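Local coordinates for protein VIN1 (Oscarella pearsei, PDB 6BFI) that binds actin filaments and may play a role in cell-cell adhesion, as a sponge member of the vinculin family, at residues A[22-27]-A[42-47]; A[88-93]-A[105-110]. All blocks are in the same frame, centred on the assembly; numbering follows the deposited sequence.

Interaction 1: residues A[22-27]-A[42-47]; sequences GQLVLF and PLVQGV
Leu-24 and Leu-43 carry this contact between helix 8-32 and helix 41-59. Their side chains run past each other in opposite directions, each reaching from its own helix toward the other. CD2 of Leu-24 lies 3.7 Å from CD2 of Leu-43 and just as near its CB. With CG of Leu-24 anti to the carbonyl carbon (chi1 -78°), the branch reaches helix 41-59, and its two methyls meet different residues. While CD2 meets Leu-43, CD1 of Leu-24 packs 3.9 Å from CG2 of Val-44, whose side chain crosses that of Leu-24 at about a right angle. This is the tight, buried side. Leu-88 and Ala-92 of helix 68-97 also touch Val-44 there. Leu-40, which touches both Leu-24 and Phe-27, lies against helix 8-32. An alanine in place of Leu-24 would probably leave a gap between the two helices, with Leu-43 CD2 losing its nearest neighbour across the contact and Val-44 CG2 its partner on helix 8-32.

The other side is looser and partly open to solvent. CD2 of Leu-43 also approaches CB of Gln-23, at 3.9 Å. It meets the Phe-27 ring at its edge, near the ring plane and not over a face, 4.3 Å from CD2 of Phe-27. Leu-43 thus spans both sides with one methyl.

The axes of the two short segments come no closer than 10.6 Å and run nearly antiparallel, at 161°. Leucine and valine side chains bridge this separation. Such apolar packing between antiparallel neighbours is typical of the helical bundles of the vinculin family.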
# COMPACT_ATOMS: atom_id res chain seq x y z
N GLY A 22 -24.43 -19.34 17.90
CA GLY A 22 -23.76 -20.46 17.29
C GLY A 22 -23.69 -21.66 18.21
O GLY A 22 -23.90 -22.80 17.78
N GLN A 23 -23.41 -21.43 19.49
CA GLN A 23 -23.40 -22.53 20.45
C GLN A 23 -24.79 -23.13 20.63
O GLN A 23 -24.91 -24.33 20.89
CB GLN A 23 -22.83 -22.07 21.79
CG GLN A 23 -21.32 -21.91 21.79
CD GLN A 23 -20.73 -22.05 23.17
OE1 GLN A 23 -21.43 -21.94 24.18
NE2 GLN A 23 -19.42 -22.30 23.23
N LEU A 24 -25.84 -22.32 20.50
CA LEU A 24 -27.20 -22.87 20.53
C LEU A 24 -27.42 -23.83 19.36
O LEU A 24 -27.99 -24.92 19.54
CB LEU A 24 -28.23 -21.75 20.51
CG LEU A 24 -28.47 -21.02 21.83
CD1 LEU A 24 -29.43 -19.85 21.63
CD2 LEU A 24 -29.00 -21.99 22.87
N VAL A 25 -26.99 -23.44 18.16
CA VAL A 25 -27.11 -24.34 17.02
C VAL A 25 -26.29 -25.60 17.23
O VAL A 25 -26.75 -26.72 16.94
CB VAL A 25 -26.71 -23.61 15.72
CG1 VAL A 25 -26.74 -24.56 14.54
CG2 VAL A 25 -27.63 -22.42 15.48
N LEU A 26 -25.07 -25.46 17.76
CA LEU A 26 -24.22 -26.61 17.99
C LEU A 26 -24.84 -27.58 19.00
O LEU A 26 -24.75 -28.80 18.83
CB LEU A 26 -22.84 -26.16 18.47
CG LEU A 26 -21.97 -25.31 17.54
CD1 LEU A 26 -20.72 -24.84 18.26
CD2 LEU A 26 -21.61 -26.08 16.28
N PHE A 27 -25.46 -27.05 20.05
CA PHE A 27 -26.14 -27.91 21.02
C PHE A 27 -27.35 -28.60 20.39
O PHE A 27 -27.58 -29.79 20.63
CB PHE A 27 -26.57 -27.09 22.24
CG PHE A 27 -25.52 -26.97 23.30
CD1 PHE A 27 -24.79 -28.07 23.71
CD2 PHE A 27 -25.26 -25.74 23.88
CE1 PHE A 27 -23.82 -27.95 24.69
CE2 PHE A 27 -24.29 -25.61 24.86
CZ PHE A 27 -23.57 -26.71 25.26
N PRO A 42 -30.48 -21.72 29.84
CA PRO A 42 -29.53 -20.70 30.33
C PRO A 42 -28.95 -19.84 29.21
O PRO A 42 -28.91 -18.61 29.35
CB PRO A 42 -28.45 -21.53 31.04
CG PRO A 42 -28.56 -22.89 30.44
CD PRO A 42 -30.02 -23.08 30.19
N LEU A 43 -28.51 -20.45 28.12
CA LEU A 43 -27.94 -19.69 27.01
C LEU A 43 -28.97 -18.73 26.41
O LEU A 43 -28.65 -17.57 26.10
CB LEU A 43 -27.42 -20.65 25.94
CG LEU A 43 -26.07 -20.34 25.28
CD1 LEU A 43 -25.01 -20.09 26.34
CD2 LEU A 43 -25.66 -21.47 24.36
N VAL A 44 -30.21 -19.20 26.26
CA VAL A 44 -31.27 -18.34 25.74
C VAL A 44 -31.55 -17.20 26.70
O VAL A 44 -31.83 -16.07 26.27
CB VAL A 44 -32.54 -19.18 25.45
CG1 VAL A 44 -33.73 -18.28 25.18
CG2 VAL A 44 -32.29 -20.12 24.28
N GLN A 45 -31.48 -17.46 28.00
CA GLN A 45 -31.64 -16.38 28.98
C GLN A 45 -30.53 -15.35 28.85
O GLN A 45 -30.78 -14.14 28.95
CB GLN A 45 -31.68 -16.95 30.39
CG GLN A 45 -33.01 -17.56 30.79
CD GLN A 45 -33.03 -18.06 32.22
OE1 GLN A 45 -31.98 -18.38 32.78
NE2 GLN A 45 -34.21 -18.11 32.81
N GLY A 46 -29.29 -15.80 28.62
CA GLY A 46 -28.20 -14.86 28.44
C GLY A 46 -28.39 -13.98 27.22
O GLY A 46 -28.28 -12.75 27.30
N VAL A 47 -28.68 -14.61 26.07
CA VAL A 47 -28.92 -13.83 24.85
C VAL A 47 -30.09 -12.87 25.05
O VAL A 47 -30.02 -11.70 24.66
CB VAL A 47 -29.16 -14.77 23.66
CG1 VAL A 47 -29.58 -13.97 22.44
CG2 VAL A 47 -27.92 -15.58 23.37

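Interaction 2: residues A[88-93]-A[105-110]; sequences LSDAAR and KRKLLD
Ala-91 packs directly against the backbone of Leu-108, where helix 68-97 meets helix 102-145. The two are consecutive, antiparallel helices of an all-helical bundle of the vinculin family. Their short segments cross at 145°, with axes only 7.8 Å apart. The small alanine allows this close approach: its CB points at the other helix and sits 3.6 Å from CA of Leu-108.

The Leu-108 side chain leaves its helix beside that methyl. Its CB is 3.7 Å from CB of Ala-91. With CG anti to the backbone N (chi1 -179°) and chi2 at 77°, CD1 lies 3.9 Å from CB of Ala-91. Leu-88 starts out pointing away from helix 102-145, but the end of its side chain comes back. Its CD2 lies 3.7 Å from the carbonyl O of Leu-108.

On the less buried flank, Lys-107 and Asp-90 cross at a slant. CD and CE of Lys-107 lie alongside CB of Asp-90, with chi3 turning CE and chi4 NZ. Lys-107 also makes a cation-pi contact with Phe-87. Asp-90 has a second charged neighbour in its own helix, since Arg-93 NH1 forms a salt bridge to its OD1 with a weak hydrogen bond. Opposite charges probably attract across the helices too, but without direct contact: Lys-107 presents CE 3.5 Å from OD2 of Asp-90, while its NZ stays 4.6 Å from that oxygen.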
# COMPACT_ATOMS: atom_id res chain seq x y z
N LEU A 88 -36.34 -17.07 20.63
CA LEU A 88 -35.38 -17.92 21.32
C LEU A 88 -35.99 -18.54 22.57
O LEU A 88 -35.75 -19.71 22.87
CB LEU A 88 -34.12 -17.13 21.67
CG LEU A 88 -33.18 -16.84 20.50
CD1 LEU A 88 -31.81 -16.42 21.02
CD2 LEU A 88 -33.06 -18.05 19.58
N SER A 89 -36.79 -17.77 23.32
CA SER A 89 -37.45 -18.32 24.50
C SER A 89 -38.37 -19.48 24.13
O SER A 89 -38.31 -20.56 24.73
CB SER A 89 -38.22 -17.23 25.24
OG SER A 89 -37.35 -16.19 25.66
N ASP A 90 -39.24 -19.25 23.14
CA ASP A 90 -40.13 -20.32 22.68
C ASP A 90 -39.33 -21.52 22.20
O ASP A 90 -39.72 -22.67 22.46
CB ASP A 90 -41.03 -19.80 21.56
CG ASP A 90 -41.78 -18.53 21.95
OD1 ASP A 90 -41.93 -18.27 23.16
OD2 ASP A 90 -42.23 -17.81 21.03
N ALA A 91 -38.22 -21.28 21.50
CA ALA A 91 -37.38 -22.39 21.05
C ALA A 91 -36.86 -23.21 22.22
O ALA A 91 -36.87 -24.44 22.17
CB ALA A 91 -36.21 -21.85 20.22
N ALA A 92 -36.40 -22.54 23.28
CA ALA A 92 -35.96 -23.26 24.47
C ALA A 92 -37.09 -24.11 25.04
O ALA A 92 -36.89 -25.29 25.36
CB ALA A 92 -35.46 -22.27 25.52
N ARG A 93 -38.29 -23.54 25.15
CA ARG A 93 -39.43 -24.29 25.67
C ARG A 93 -39.70 -25.54 24.83
O ARG A 93 -39.66 -26.67 25.33
CB ARG A 93 -40.67 -23.41 25.71
CG ARG A 93 -40.58 -22.19 26.61
CD ARG A 93 -41.86 -21.37 26.52
NE ARG A 93 -43.00 -22.18 26.09
CZ ARG A 93 -43.60 -22.05 24.91
NH1 ARG A 93 -43.19 -21.14 24.04
NH2 ARG A 93 -44.62 -22.84 24.60
N LYS A 105 -37.26 -25.91 16.14
CA LYS A 105 -36.16 -25.70 15.21
C LYS A 105 -36.34 -24.40 14.43
O LYS A 105 -35.40 -23.60 14.31
CB LYS A 105 -36.06 -26.90 14.26
CG LYS A 105 -34.91 -26.85 13.27
CD LYS A 105 -34.91 -28.09 12.38
CE LYS A 105 -33.73 -28.10 11.43
NZ LYS A 105 -33.76 -26.94 10.50
N ARG A 106 -37.55 -24.18 13.90
CA ARG A 106 -37.81 -22.99 13.09
C ARG A 106 -37.58 -21.72 13.89
O ARG A 106 -36.88 -20.81 13.44
CB ARG A 106 -39.23 -23.04 12.54
CG ARG A 106 -39.55 -21.90 11.57
CD ARG A 106 -41.03 -21.87 11.20
NE ARG A 106 -41.87 -21.37 12.29
CZ ARG A 106 -42.12 -20.08 12.51
NH1 ARG A 106 -41.59 -19.15 11.72
NH2 ARG A 106 -42.89 -19.72 13.53
N LYS A 107 -38.17 -21.63 15.08
CA LYS A 107 -38.02 -20.42 15.89
C LYS A 107 -36.61 -20.30 16.45
O LYS A 107 -36.14 -19.19 16.70
CB LYS A 107 -39.05 -20.40 17.02
CG LYS A 107 -40.48 -20.53 16.53
CD LYS A 107 -41.48 -20.37 17.66
CE LYS A 107 -41.95 -18.93 17.76
NZ LYS A 107 -42.54 -18.47 16.47
N LEU A 108 -35.92 -21.43 16.64
CA LEU A 108 -34.52 -21.38 17.07
C LEU A 108 -33.65 -20.72 16.01
O LEU A 108 -32.86 -19.82 16.31
CB LEU A 108 -34.01 -22.78 17.39
CG LEU A 108 -32.56 -22.84 17.88
CD1 LEU A 108 -32.46 -22.39 19.33
CD2 LEU A 108 -31.96 -24.22 17.70
N LEU A 109 -33.79 -21.16 14.75
CA LEU A 109 -32.99 -20.56 13.69
C LEU A 109 -33.42 -19.13 13.39
O LEU A 109 -32.57 -18.24 13.24
CB LEU A 109 -33.07 -21.42 12.42
CG LEU A 109 -32.51 -22.84 12.52
CD1 LEU A 109 -32.70 -23.59 11.21
CD2 LEU A 109 -31.04 -22.82 12.92
N ASP A 110 -34.73 -18.89 13.32
CA ASP A 110 -35.24 -17.56 13.01
C ASP A 110 -34.83 -16.54 14.07
O ASP A 110 -34.25 -15.50 13.74
CB ASP A 110 -36.76 -17.60 12.87
CG ASP A 110 -37.21 -17.79 11.43
OD1 ASP A 110 -36.45 -18.39 10.64
OD2 ASP A 110 -38.32 -17.33 11.09

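Interactions 1 and 2 lie side by side in one helical bundle, with centres about 10 Å apart. They follow each other along the chain, and the pairing of helix 41-59 with helix 68-97 joins them. Val-44 is the main bridge. Its CG1 lies 3.4 Å from the carbonyl O of Leu-88, and its CG2 is 4.0 Å from CB of Ala-92. A turn further on, CG1 of Val-47 meets CD1 of Leu-88 at 3.6 Å. Leu-88 therefore uses one methyl in each direction: CD1 toward segment 42-47, CD2 toward segment 105-110. His-28 of helix 8-32 touches Leu-108, which ties the first and fourth helices together as well.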